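PDB 4DLL: 2-hydroxy-3-oxopropionate reductase from Polaromonas sp. JS666, which probably catalyses the NAD(P)H-dependent reduction of 2-hydroxy-3-oxopropionate to glycerate. Local coordinates for residues Ala212-Leu217 / Gly308-Leu313; Val163-Gly168 / Leu197-Asn202; Asn271-Ala276 / Pro284-Phe289; Trp60-Ala65 / Met94-Ala99. One frame throughout, in Å; residues are numbered along the deposited sequence.

Interaction 1 of 4, residues Ala212-Leu217 / Gly308-Leu313; sequences AVAEAL and GLFVEL
A214 meets the helix containing F310 with its single methyl group, which lies 3.7 Å from the F310 CA and 3.8 Å from CD2 of the ring. The small side chain lets the two backbones approach closely, with the A214 and F310 CA atoms 5.0 Å apart. The phenyl group is held alongside the alanine because CG of F310 stands anti to the backbone N (chi1 -174°), and its ring meets the methyl group obliquely. One turn further on, L313 sends CD1 to the same methyl at 4.2 Å and brushes OE1 of E215 at 4.1 Å. That carboxylate is not left in a purely apolar setting: OE2 of E215 accepts a hydrogen bond from T286 of the second subunit. The contact itself contains no hydrogen bond and is a buried helix-helix packing in which an alanine sits between two larger apolar residues. The segments' axes approach to 9.1 Å and cross at -45°. Helix 194-222 and the C-terminal helix 309-315 are thus joined, while M251 of helix 247-252 touches both A214 and F310, and M227 of helix 227-234 touches F310.

Interaction 2 of 4, residues Val163-Gly168 / Leu197-Asn202; sequences VIMAGG and LTKLAN
M165 and T198 mark the point where the two backbones come nearest, their CA atoms 6.5 Å apart. The strand segment 163-167 and the helical segment 197-202 run at 138° to one another, with an axis separation of 8.4 Å, and no hydrogen bond links them. The junction therefore rests on the side chain of M165, a selenomethionine in the crystal, reaching from the sheet to the helix. CG of M165 lies anti to its own carbonyl carbon (chi1 -64°); the bend at chi2 brings the selenium against the helix, and the one at chi3 turns the terminal methyl back from the helix backbone. Its CG touches CG2 of T198 at 3.6 Å, the two side chains crossing obliquely. The selenium of M165 lies 3.6 Å from N of K199 and is also 4.3 Å from CB of N202, one turn on from T198. T198 can offer its methyl to M165 because its hydroxyl turns to the carbonyl O of S194, one turn back in the helix. K199 lends the base of its chain, while NZ leads away to bond the carbonyl O of V150. The K-x-x-N spacing of K199 and N202 matches the signature of beta-hydroxyacid dehydrogenases, in which this helix borders the active site. Strand 162-167 lies in the mixed sheet between strands 144-151 and 184-190, so the contact ties the nucleotide-binding sheet to the long helix 194-222; A233 of the second subunit also packs on M165.

Interaction 3 of 4, residues Asn271-Ala276 / Pro284-Phe289; sequences NALATA and PITGLF
L273 and T286 meet methyl to methyl, with CD2 of the leucine only 3.4 Å from CG2 of the threonine, tighter than an ordinary van der Waals contact. Both conformations serve this meeting. L273 has CG anti to its carbonyl carbon (chi1 -72°), which projects the isobutyl group across to the other helix with CG 3.7 Å from the same T286 methyl. In T286 the torsion of -66° sets CG2 opposite the backbone N and sends the hydroxyl elsewhere, so that the residue presents its apolar branch to the leucine while OG1 has its partner in E215 of the second subunit. The two side chains point oppositely and overlap alongside one another. The second branch of L273 settles over the glycine that follows T286, CD1 lying 4.1 Å from CA of G287. Behind the leucine, T275 is turned back on its own helix: OG1 bonds the carbonyl O of N271 at 2.9 Å, an oxygen that also accepts the backbone N of T275, and so takes two donors from one residue. The contact joins two consecutive helices, 262-278 and 284-301, which a short connection links in the chain. M204 of helix 194-222 touches both A272 and T286, and L288 packs against its own counterpart in the second subunit.

Interaction 4 of 4, residues Trp60-Ala65 / Met94-Ala99; sequences WNRTPA and MLENGA. With SO4 (sulfate ion), chain C.
NH2 of R62 is gripped by both carboxylate oxygens of E96: a salt-bridging hydrogen bond reaches OE2 at 3.2 Å with an N-H...O angle of 146°, and a weak one reaches OE1 at 3.3 Å. The carboxylate comes to the edge of the guanidinium, but the two planes stand 82° apart, and OE2 is met on its syn side. One nitrogen thus spans both oxygens, an exposed pairing at the surface. The bend at chi3 (-86°) swings the guanidinium back, bringing one face over to a sulfate ion. O3 of the sulfate accepts a hydrogen bond from the backbone N of R62 at 2.9 Å and lies 2.8 Å from NH1. The sulfate, probably from the crystallisation liquor, is also bonded by N of T39 in the glycine-rich turn. In a Rossmann fold the end of the second strand, here 56-60, commonly holds the ribose of the cofactor's adenosine, and an arginine beside it is the usual mark of NADP; the site is therefore consistent with a 2'-phosphate pocket. Deeper in, L95 puts CD2 near the edge of the W60 ring, 4.1 Å from CZ3, and against NH2 of R62 at 3.6 Å. ND2 of N61 bonds the carbonyl O of T63, bracing the loop before helix 64-71, while N97 caps helix 98-107 through V100.

In the fold
Interaction 3 is nested within the loop closed by interaction 1, and they touch where L309 CD2 lies 4.2 Å from F289 CE2. Interactions 2 and 3 meet through L200, whose CD1 is 3.4 Å from OG1 of T275. Helix 194-222 serves both interactions 1 and 2, whose centres are 26 Å apart, and interactions 1, 2 and 3 all touch the second subunit. Interaction 4 touches none of the others: its centre lies about 21 Å from that of interaction 2, and its nearest atoms are about 7 Å from interaction 3. Interaction 2 carries K199 and N202, which probably border the active site as in the family, while the sulfate of interaction 4 probably marks part of the cofactor site.

Interaction 1 of 4, residues Ala212-Leu217 / Gly308-Leu313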
loop_
_atom_site.group_PDB
_atom_site.type_symbol
_atom_site.label_atom_id
_atom_site.label_comp_id
_atom_site.label_asym_id
_atom_site.label_seq_id
_atom_site.Cartn_x
_atom_site.Cartn_y
_atom_site.Cartn_z
ATOM N N ALA A 212 4.506 -4.770 6.180
ATOM C CA ALA A 212 5.520 -4.186 5.322
ATOM C C ALA A 212 5.967 -2.776 5.837
ATOM O O ALA A 212 7.126 -2.382 5.738
ATOM C CB ALA A 212 4.959 -4.068 3.919
ATOM N N VAL A 213 5.029 -1.999 6.314
ATOM C CA VAL A 213 5.347 -0.669 6.726
ATOM C C VAL A 213 6.045 -0.737 8.120
ATOM O O VAL A 213 6.895 0.061 8.396
ATOM C CB VAL A 213 4.111 0.230 6.694
ATOM C CG1 VAL A 213 4.299 1.480 7.599
ATOM C CG2 VAL A 213 3.730 0.597 5.223
ATOM N N ALA A 214 5.704 -1.700 8.967
ATOM C CA ALA A 214 6.292 -1.717 10.291
ATOM C C ALA A 214 7.726 -2.174 10.077
ATOM O O ALA A 214 8.663 -1.584 10.622
ATOM C CB ALA A 214 5.543 -2.662 11.224
ATOM N N GLU A 215 7.889 -3.198 9.246
ATOM C CA GLU A 215 9.198 -3.749 9.024
ATOM C C GLU A 215 10.205 -2.825 8.339
ATOM O O GLU A 215 11.382 -2.823 8.691
ATOM C CB GLU A 215 9.103 -5.028 8.260
ATOM C CG GLU A 215 10.459 -5.623 8.073
ATOM C CD GLU A 215 10.370 -7.084 7.918
ATOM O OE1 GLU A 215 9.941 -7.695 8.901
ATOM O OE2 GLU A 215 10.688 -7.588 6.820
ATOM N N ALA A 216 9.748 -2.029 7.375
ATOM C CA ALA A 216 10.633 -1.096 6.755
ATOM C C ALA A 216 10.962 0.110 7.647
ATOM O O ALA A 216 12.078 0.609 7.619
ATOM C CB ALA A 216 10.148 -0.707 5.345
ATOM N N LEU A 217 10.015 0.537 8.462
ATOM C CA LEU A 217 10.254 1.659 9.340
ATOM C C LEU A 217 11.159 1.274 10.492
ATOM O O LEU A 217 11.922 2.115 10.993
ATOM C CB LEU A 217 8.966 2.230 9.902
ATOM C CG LEU A 217 8.018 2.919 8.916
ATOM C CD1 LEU A 217 6.830 3.519 9.696
ATOM C CD2 LEU A 217 8.736 3.947 8.062
ATOM N N GLY A 308 -0.743 -2.305 15.614
ATOM C CA GLY A 308 -0.044 -2.819 16.771
ATOM C C GLY A 308 0.843 -3.982 16.407
ATOM O O GLY A 308 1.537 -4.517 17.269
ATOM N N LEU A 309 0.878 -4.346 15.123
ATOM C CA LEU A 309 1.731 -5.442 14.649
ATOM C C LEU A 309 3.193 -5.044 14.646
ATOM O O LEU A 309 4.083 -5.890 14.805
ATOM C CB LEU A 309 1.283 -5.941 13.255
ATOM C CG LEU A 309 2.150 -6.963 12.547
ATOM C CD1 LEU A 309 1.952 -8.336 13.219
ATOM C CD2 LEU A 309 1.861 -7.044 11.047
ATOM N N PHE A 310 3.423 -3.763 14.432
ATOM C CA PHE A 310 4.667 -3.097 14.759
ATOM C C PHE A 310 5.257 -3.615 16.083
ATOM O O PHE A 310 6.443 -3.952 16.145
ATOM C CB PHE A 310 4.324 -1.632 14.925
ATOM C CG PHE A 310 5.482 -0.733 15.127
ATOM C CD1 PHE A 310 5.907 -0.408 16.422
ATOM C CD2 PHE A 310 6.084 -0.112 14.040
ATOM C CE1 PHE A 310 6.966 0.482 16.636
ATOM C CE2 PHE A 310 7.151 0.768 14.225
ATOM C CZ PHE A 310 7.599 1.067 15.544
ATOM N N VAL A 311 4.426 -3.679 17.131
ATOM C CA VAL A 311 4.909 -4.089 18.448
ATOM C C VAL A 311 5.471 -5.509 18.364
ATOM O O VAL A 311 6.621 -5.755 18.767
ATOM C CB VAL A 311 3.841 -3.892 19.560
ATOM C CG1 VAL A 311 4.357 -4.364 20.888
ATOM C CG2 VAL A 311 3.439 -2.430 19.649
ATOM N N GLU A 312 4.699 -6.422 17.765
ATOM C CA GLU A 312 5.174 -7.793 17.518
ATOM C C GLU A 312 6.530 -7.775 16.852
ATOM O O GLU A 312 7.422 -8.497 17.262
ATOM C CB GLU A 312 4.185 -8.582 16.644
ATOM N N LEU A 313 6.698 -6.922 15.837
ATOM C CA LEU A 313 7.932 -6.947 15.041
ATOM C C LEU A 313 9.108 -6.172 15.649
ATOM O O LEU A 313 10.278 -6.544 15.441
ATOM C CB LEU A 313 7.684 -6.520 13.588
ATOM C CG LEU A 313 6.799 -7.360 12.659
ATOM C CD1 LEU A 313 6.750 -6.643 11.321
ATOM C CD2 LEU A 313 7.322 -8.776 12.473
#

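Interaction 2 of 4, residues Val163-Gly168 / Leu197-Asn202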
loop_
_atom_site.group_PDB
_atom_site.type_symbol
_atom_site.label_atom_id
_atom_site.label_comp_id
_atom_site.label_asym_id
_atom_site.label_seq_id
_atom_site.Cartn_x
_atom_site.Cartn_y
_atom_site.Cartn_z
ATOM N N VAL A 163 -15.910 3.174 0.785
ATOM C CA VAL A 163 -15.932 2.295 -0.373
ATOM C C VAL A 163 -16.672 0.987 0.024
ATOM O O VAL A 163 -16.427 0.437 1.107
ATOM C CB VAL A 163 -14.454 2.184 -0.817
ATOM C CG1 VAL A 163 -13.931 0.792 -0.935
ATOM C CG2 VAL A 163 -14.182 3.148 -1.956
ATOM N N ILE A 164 -17.650 0.592 -0.788
ATOM C CA ILE A 164 -18.576 -0.506 -0.508
ATOM C C ILE A 164 -18.495 -1.558 -1.611
ATOM O O ILE A 164 -18.582 -1.263 -2.828
ATOM C CB ILE A 164 -20.051 -0.011 -0.370
ATOM C CG1 ILE A 164 -20.189 1.040 0.708
ATOM C CG2 ILE A 164 -21.035 -1.152 -0.093
ATOM C CD1 ILE A 164 -21.232 2.143 0.324
HETATM N N MSE A 165 -18.302 -2.793 -1.183
HETATM C CA MSE A 165 -18.061 -3.878 -2.088
HETATM C C MSE A 165 -19.217 -4.846 -1.969
HETATM O O MSE A 165 -19.325 -5.580 -0.930
HETATM C CB MSE A 165 -16.770 -4.633 -1.692
HETATM C CG MSE A 165 -15.443 -3.860 -1.779
HETATM SE SE MSE A 165 -14.409 -4.450 -0.124
HETATM C CE MSE A 165 -15.289 -3.198 0.981
ATOM N N ALA A 166 -20.009 -4.902 -3.028
ATOM C CA ALA A 166 -21.320 -5.586 -3.047
ATOM C C ALA A 166 -21.368 -6.924 -3.783
ATOM O O ALA A 166 -20.786 -7.077 -4.870
ATOM C CB ALA A 166 -22.429 -4.605 -3.609
ATOM N N GLY A 167 -22.031 -7.916 -3.180
ATOM C CA GLY A 167 -22.246 -9.242 -3.829
ATOM C C GLY A 167 -23.748 -9.398 -3.966
ATOM O O GLY A 167 -24.458 -9.065 -3.018
ATOM N N GLY A 168 -24.245 -9.851 -5.140
ATOM C CA GLY A 168 -25.662 -10.248 -5.293
ATOM C C GLY A 168 -26.168 -10.003 -6.705
ATOM O O GLY A 168 -25.372 -9.900 -7.639
ATOM N N LEU A 197 -15.972 -11.621 -0.350
ATOM C CA LEU A 197 -14.737 -12.094 -0.915
ATOM C C LEU A 197 -13.856 -10.936 -1.254
ATOM O O LEU A 197 -12.642 -11.047 -1.123
ATOM C CB LEU A 197 -15.036 -12.932 -2.144
ATOM C CG LEU A 197 -13.867 -13.466 -2.932
ATOM C CD1 LEU A 197 -13.612 -14.887 -2.457
ATOM C CD2 LEU A 197 -14.232 -13.392 -4.410
ATOM N N THR A 198 -14.449 -9.837 -1.764
ATOM C CA THR A 198 -13.630 -8.647 -2.107
ATOM C C THR A 198 -13.185 -8.051 -0.796
ATOM O O THR A 198 -12.074 -7.632 -0.652
ATOM C CB THR A 198 -14.408 -7.640 -2.993
ATOM O OG1 THR A 198 -14.796 -8.320 -4.171
ATOM C CG2 THR A 198 -13.569 -6.450 -3.419
ATOM N N LYS A 199 -14.088 -8.034 0.179
ATOM C CA LYS A 199 -13.687 -7.685 1.510
ATOM C C LYS A 199 -12.415 -8.434 2.048
ATOM O O LYS A 199 -11.561 -7.780 2.651
ATOM C CB LYS A 199 -14.819 -7.671 2.492
ATOM C CG LYS A 199 -14.425 -7.189 3.937
ATOM C CD LYS A 199 -13.889 -5.686 4.085
ATOM C CE LYS A 199 -14.073 -5.176 5.548
ATOM N NZ LYS A 199 -13.153 -4.068 5.781
ATOM N N LEU A 200 -12.240 -9.717 1.754
ATOM C CA LEU A 200 -11.121 -10.478 2.404
ATOM C C LEU A 200 -9.859 -10.170 1.581
ATOM O O LEU A 200 -8.796 -9.973 2.143
ATOM C CB LEU A 200 -11.391 -12.030 2.435
ATOM C CG LEU A 200 -12.478 -12.588 3.325
ATOM C CD1 LEU A 200 -12.906 -14.105 2.999
ATOM C CD2 LEU A 200 -12.116 -12.360 4.809
ATOM N N ALA A 201 -9.985 -10.050 0.242
ATOM C CA ALA A 201 -8.900 -9.477 -0.536
ATOM C C ALA A 201 -8.427 -8.154 0.073
ATOM O O ALA A 201 -7.249 -7.948 0.217
ATOM C CB ALA A 201 -9.289 -9.306 -2.083
ATOM N N ASN A 202 -9.335 -7.242 0.409
ATOM C CA ASN A 202 -8.963 -5.853 0.937
ATOM C C ASN A 202 -8.303 -6.031 2.328
ATOM O O ASN A 202 -7.266 -5.431 2.676
ATOM C CB ASN A 202 -10.307 -5.156 1.099
ATOM C CG ASN A 202 -10.224 -3.728 1.420
ATOM O OD1 ASN A 202 -10.219 -3.319 2.601
ATOM N ND2 ASN A 202 -10.273 -2.917 0.351
#

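Interaction 3 of 4, residues Asn271-Ala276 / Pro284-Phe289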
loop_
_atom_site.group_PDB
_atom_site.type_symbol
_atom_site.label_atom_id
_atom_site.label_comp_id
_atom_site.label_asym_id
_atom_site.label_seq_id
_atom_site.Cartn_x
_atom_site.Cartn_y
_atom_site.Cartn_z
ATOM N N ASN A 271 -10.371 -16.043 8.292
ATOM C CA ASN A 271 -11.403 -16.163 7.254
ATOM C C ASN A 271 -10.888 -16.180 5.820
ATOM O O ASN A 271 -11.473 -16.816 4.954
ATOM C CB ASN A 271 -12.457 -15.074 7.397
ATOM C CG ASN A 271 -13.267 -15.287 8.596
ATOM O OD1 ASN A 271 -13.472 -16.416 8.976
ATOM N ND2 ASN A 271 -13.685 -14.232 9.234
ATOM N N ALA A 272 -9.797 -15.497 5.569
ATOM C CA ALA A 272 -9.279 -15.422 4.176
ATOM C C ALA A 272 -8.624 -16.762 3.870
ATOM O O ALA A 272 -8.694 -17.262 2.743
ATOM C CB ALA A 272 -8.277 -14.355 4.032
ATOM N N LEU A 273 -8.008 -17.341 4.899
ATOM C CA LEU A 273 -7.324 -18.595 4.726
ATOM C C LEU A 273 -8.294 -19.787 4.625
ATOM O O LEU A 273 -8.045 -20.688 3.830
ATOM C CB LEU A 273 -6.251 -18.785 5.803
ATOM C CG LEU A 273 -4.999 -17.927 5.709
ATOM C CD1 LEU A 273 -4.066 -18.347 6.812
ATOM C CD2 LEU A 273 -4.262 -17.978 4.307
ATOM N N ALA A 274 -9.412 -19.736 5.352
ATOM C CA ALA A 274 -10.494 -20.714 5.297
ATOM C C ALA A 274 -11.173 -20.692 3.957
ATOM O O ALA A 274 -11.501 -21.741 3.346
ATOM C CB ALA A 274 -11.513 -20.449 6.375
ATOM N N THR A 275 -11.394 -19.486 3.482
ATOM C CA THR A 275 -11.880 -19.314 2.124
ATOM C C THR A 275 -10.883 -19.828 1.142
ATOM O O THR A 275 -11.262 -20.483 0.157
ATOM C CB THR A 275 -12.227 -17.831 1.837
ATOM O OG1 THR A 275 -13.230 -17.472 2.771
ATOM C CG2 THR A 275 -12.768 -17.641 0.435
ATOM N N ALA A 276 -9.607 -19.539 1.345
ATOM C CA ALA A 276 -8.634 -20.080 0.350
ATOM C C ALA A 276 -8.665 -21.642 0.267
ATOM O O ALA A 276 -8.611 -22.190 -0.823
ATOM C CB ALA A 276 -7.272 -19.581 0.590
ATOM N N PRO A 284 0.581 -18.111 0.410
ATOM C CA PRO A 284 1.712 -18.144 1.386
ATOM C C PRO A 284 1.903 -16.825 2.126
ATOM O O PRO A 284 2.126 -16.835 3.371
ATOM C CB PRO A 284 2.932 -18.439 0.517
ATOM C CG PRO A 284 2.476 -17.884 -0.907
ATOM C CD PRO A 284 1.030 -18.174 -0.994
ATOM N N ILE A 285 1.771 -15.696 1.420
ATOM C CA ILE A 285 1.930 -14.365 2.066
ATOM C C ILE A 285 0.973 -14.158 3.267
ATOM O O ILE A 285 1.408 -13.850 4.417
ATOM C CB ILE A 285 1.842 -13.234 1.033
ATOM C CG1 ILE A 285 2.883 -13.514 -0.034
ATOM C CG2 ILE A 285 2.047 -11.893 1.687
ATOM C CD1 ILE A 285 2.669 -12.770 -1.341
ATOM N N THR A 286 -0.314 -14.413 3.014
ATOM C CA THR A 286 -1.318 -14.396 4.042
ATOM C C THR A 286 -1.074 -15.480 5.107
ATOM O O THR A 286 -1.308 -15.236 6.287
ATOM C CB THR A 286 -2.694 -14.516 3.413
ATOM O OG1 THR A 286 -2.943 -13.346 2.655
ATOM C CG2 THR A 286 -3.783 -14.615 4.462
ATOM N N GLY A 287 -0.592 -16.658 4.689
ATOM C CA GLY A 287 -0.146 -17.706 5.654
ATOM C C GLY A 287 0.904 -17.181 6.635
ATOM O O GLY A 287 0.780 -17.337 7.848
ATOM N N LEU A 288 1.923 -16.505 6.121
ATOM C CA LEU A 288 2.930 -15.881 6.997
ATOM C C LEU A 288 2.276 -14.856 7.893
ATOM O O LEU A 288 2.519 -14.842 9.117
ATOM C CB LEU A 288 4.062 -15.232 6.192
ATOM C CG LEU A 288 5.019 -14.291 6.926
ATOM C CD1 LEU A 288 5.774 -15.056 8.019
ATOM C CD2 LEU A 288 6.000 -13.648 5.964
ATOM N N PHE A 289 1.425 -14.005 7.315
ATOM C CA PHE A 289 0.748 -12.970 8.153
ATOM C C PHE A 289 -0.261 -13.455 9.198
ATOM O O PHE A 289 -0.345 -12.874 10.262
ATOM C CB PHE A 289 0.187 -11.820 7.312
ATOM C CG PHE A 289 1.226 -10.867 6.941
ATOM C CD1 PHE A 289 2.077 -11.152 5.859
ATOM C CD2 PHE A 289 1.459 -9.754 7.717
ATOM C CE1 PHE A 289 3.066 -10.336 5.513
ATOM C CE2 PHE A 289 2.452 -8.925 7.374
ATOM C CZ PHE A 289 3.266 -9.194 6.243
#

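Interaction 4 of 4, residues Trp60-Ala65 / Met94-Ala99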
loop_
_atom_site.group_PDB
_atom_site.type_symbol
_atom_site.label_atom_id
_atom_site.label_comp_id
_atom_site.label_asym_id
_atom_site.label_seq_id
_atom_site.Cartn_x
_atom_site.Cartn_y
_atom_site.Cartn_z
ATOM N N TRP A 60 -32.238 -1.796 16.192
ATOM C CA TRP A 60 -32.152 -2.696 17.328
ATOM C C TRP A 60 -30.658 -2.795 17.645
ATOM O O TRP A 60 -29.846 -2.926 16.744
ATOM C CB TRP A 60 -32.734 -4.071 16.975
ATOM C CG TRP A 60 -32.424 -5.080 18.007
ATOM C CD1 TRP A 60 -33.092 -5.279 19.198
ATOM C CD2 TRP A 60 -31.323 -5.997 17.998
ATOM N NE1 TRP A 60 -32.462 -6.270 19.928
ATOM C CE2 TRP A 60 -31.384 -6.736 19.217
ATOM C CE3 TRP A 60 -30.292 -6.270 17.084
ATOM C CZ2 TRP A 60 -30.465 -7.751 19.530
ATOM C CZ3 TRP A 60 -29.387 -7.277 17.388
ATOM C CH2 TRP A 60 -29.471 -8.006 18.616
ATOM N N ASN A 61 -30.262 -2.675 18.905
ATOM C CA ASN A 61 -28.855 -2.750 19.202
ATOM C C ASN A 61 -28.677 -3.180 20.668
ATOM O O ASN A 61 -29.665 -3.414 21.327
ATOM C CB ASN A 61 -28.146 -1.441 18.844
ATOM C CG ASN A 61 -28.361 -0.352 19.873
ATOM O OD1 ASN A 61 -29.455 -0.158 20.370
ATOM N ND2 ASN A 61 -27.306 0.345 20.212
ATOM N N ARG A 62 -27.434 -3.290 21.130
ATOM C CA ARG A 62 -27.102 -3.919 22.396
ATOM C C ARG A 62 -26.413 -2.935 23.327
ATOM O O ARG A 62 -26.037 -3.288 24.428
ATOM C CB ARG A 62 -26.180 -5.126 22.145
ATOM C CG ARG A 62 -26.828 -6.227 21.292
ATOM C CD ARG A 62 -25.901 -7.472 21.075
ATOM N NE ARG A 62 -24.970 -7.326 19.926
ATOM C CZ ARG A 62 -25.175 -6.526 18.882
ATOM N NH1 ARG A 62 -26.292 -5.812 18.800
ATOM N NH2 ARG A 62 -24.250 -6.440 17.938
ATOM N N THR A 63 -26.246 -1.698 22.880
ATOM C CA THR A 63 -25.450 -0.732 23.626
ATOM C C THR A 63 -26.208 0.600 23.837
ATOM O O THR A 63 -26.461 1.370 22.880
ATOM C CB THR A 63 -24.006 -0.615 23.062
ATOM O OG1 THR A 63 -23.193 0.091 23.991
ATOM C CG2 THR A 63 -23.969 0.098 21.758
ATOM N N PRO A 64 -26.621 0.839 25.099
ATOM C CA PRO A 64 -27.471 1.951 25.544
ATOM C C PRO A 64 -27.081 3.349 25.089
ATOM O O PRO A 64 -27.953 4.113 24.707
ATOM C CB PRO A 64 -27.385 1.838 27.074
ATOM C CG PRO A 64 -27.321 0.328 27.281
ATOM C CD PRO A 64 -26.305 -0.075 26.227
ATOM N N ALA A 65 -25.794 3.682 25.111
ATOM C CA ALA A 65 -25.341 5.049 24.844
ATOM C C ALA A 65 -25.370 5.360 23.346
ATOM O O ALA A 65 -25.535 6.530 22.938
ATOM C CB ALA A 65 -23.937 5.274 25.417
HETATM N N MSE A 94 -25.151 -4.678 10.958
HETATM C CA MSE A 94 -23.813 -4.246 11.303
HETATM C C MSE A 94 -23.335 -5.072 12.501
HETATM O O MSE A 94 -22.682 -4.598 13.456
HETATM C CB MSE A 94 -23.825 -2.756 11.575
HETATM C CG MSE A 94 -24.122 -1.968 10.293
HETATM SE SE MSE A 94 -24.225 -0.114 10.711
HETATM C CE MSE A 94 -24.376 0.734 8.932
ATOM N N LEU A 95 -23.684 -6.335 12.441
ATOM C CA LEU A 95 -23.368 -7.248 13.490
ATOM C C LEU A 95 -21.912 -7.753 13.353
ATOM O O LEU A 95 -21.228 -7.441 12.389
ATOM C CB LEU A 95 -24.384 -8.383 13.448
ATOM C CG LEU A 95 -25.802 -7.896 13.590
ATOM C CD1 LEU A 95 -26.775 -8.986 13.244
ATOM C CD2 LEU A 95 -26.012 -7.435 15.007
ATOM N N GLU A 96 -21.453 -8.531 14.333
ATOM C CA GLU A 96 -20.027 -8.882 14.473
ATOM C C GLU A 96 -19.562 -9.962 13.518
ATOM O O GLU A 96 -18.559 -9.792 12.818
ATOM C CB GLU A 96 -19.714 -9.380 15.903
ATOM C CG GLU A 96 -19.622 -8.294 16.979
ATOM C CD GLU A 96 -20.992 -7.950 17.630
ATOM O OE1 GLU A 96 -21.959 -8.739 17.441
ATOM O OE2 GLU A 96 -21.079 -6.890 18.327
ATOM N N ASN A 97 -20.268 -11.086 13.535
ATOM C CA ASN A 97 -19.837 -12.250 12.814
ATOM C C ASN A 97 -21.024 -13.084 12.370
ATOM O O ASN A 97 -22.199 -12.757 12.652
ATOM C CB ASN A 97 -18.913 -13.106 13.694
ATOM C CG ASN A 97 -19.585 -13.560 14.991
ATOM O OD1 ASN A 97 -20.691 -14.121 14.985
ATOM N ND2 ASN A 97 -18.924 -13.300 16.104
ATOM N N GLY A 98 -20.675 -14.169 11.683
ATOM C CA GLY A 98 -21.605 -15.135 11.119
ATOM C C GLY A 98 -22.610 -15.748 12.040
ATOM O O GLY A 98 -23.769 -15.838 11.643
ATOM N N ALA A 99 -22.168 -16.169 13.247
ATOM C CA ALA A 99 -23.033 -16.812 14.276
ATOM C C ALA A 99 -24.121 -15.876 14.768
ATOM O O ALA A 99 -25.306 -16.235 14.843
ATOM C CB ALA A 99 -22.196 -17.282 15.486
HETATM S S SO4 C . -24.194 -2.461 19.045
HETATM O O1 SO4 C . -23.368 -2.692 17.859
HETATM O O2 SO4 C . -24.214 -1.006 19.224
HETATM O O3 SO4 C . -25.510 -3.101 18.911
HETATM O O4 SO4 C . -23.564 -3.083 20.199
#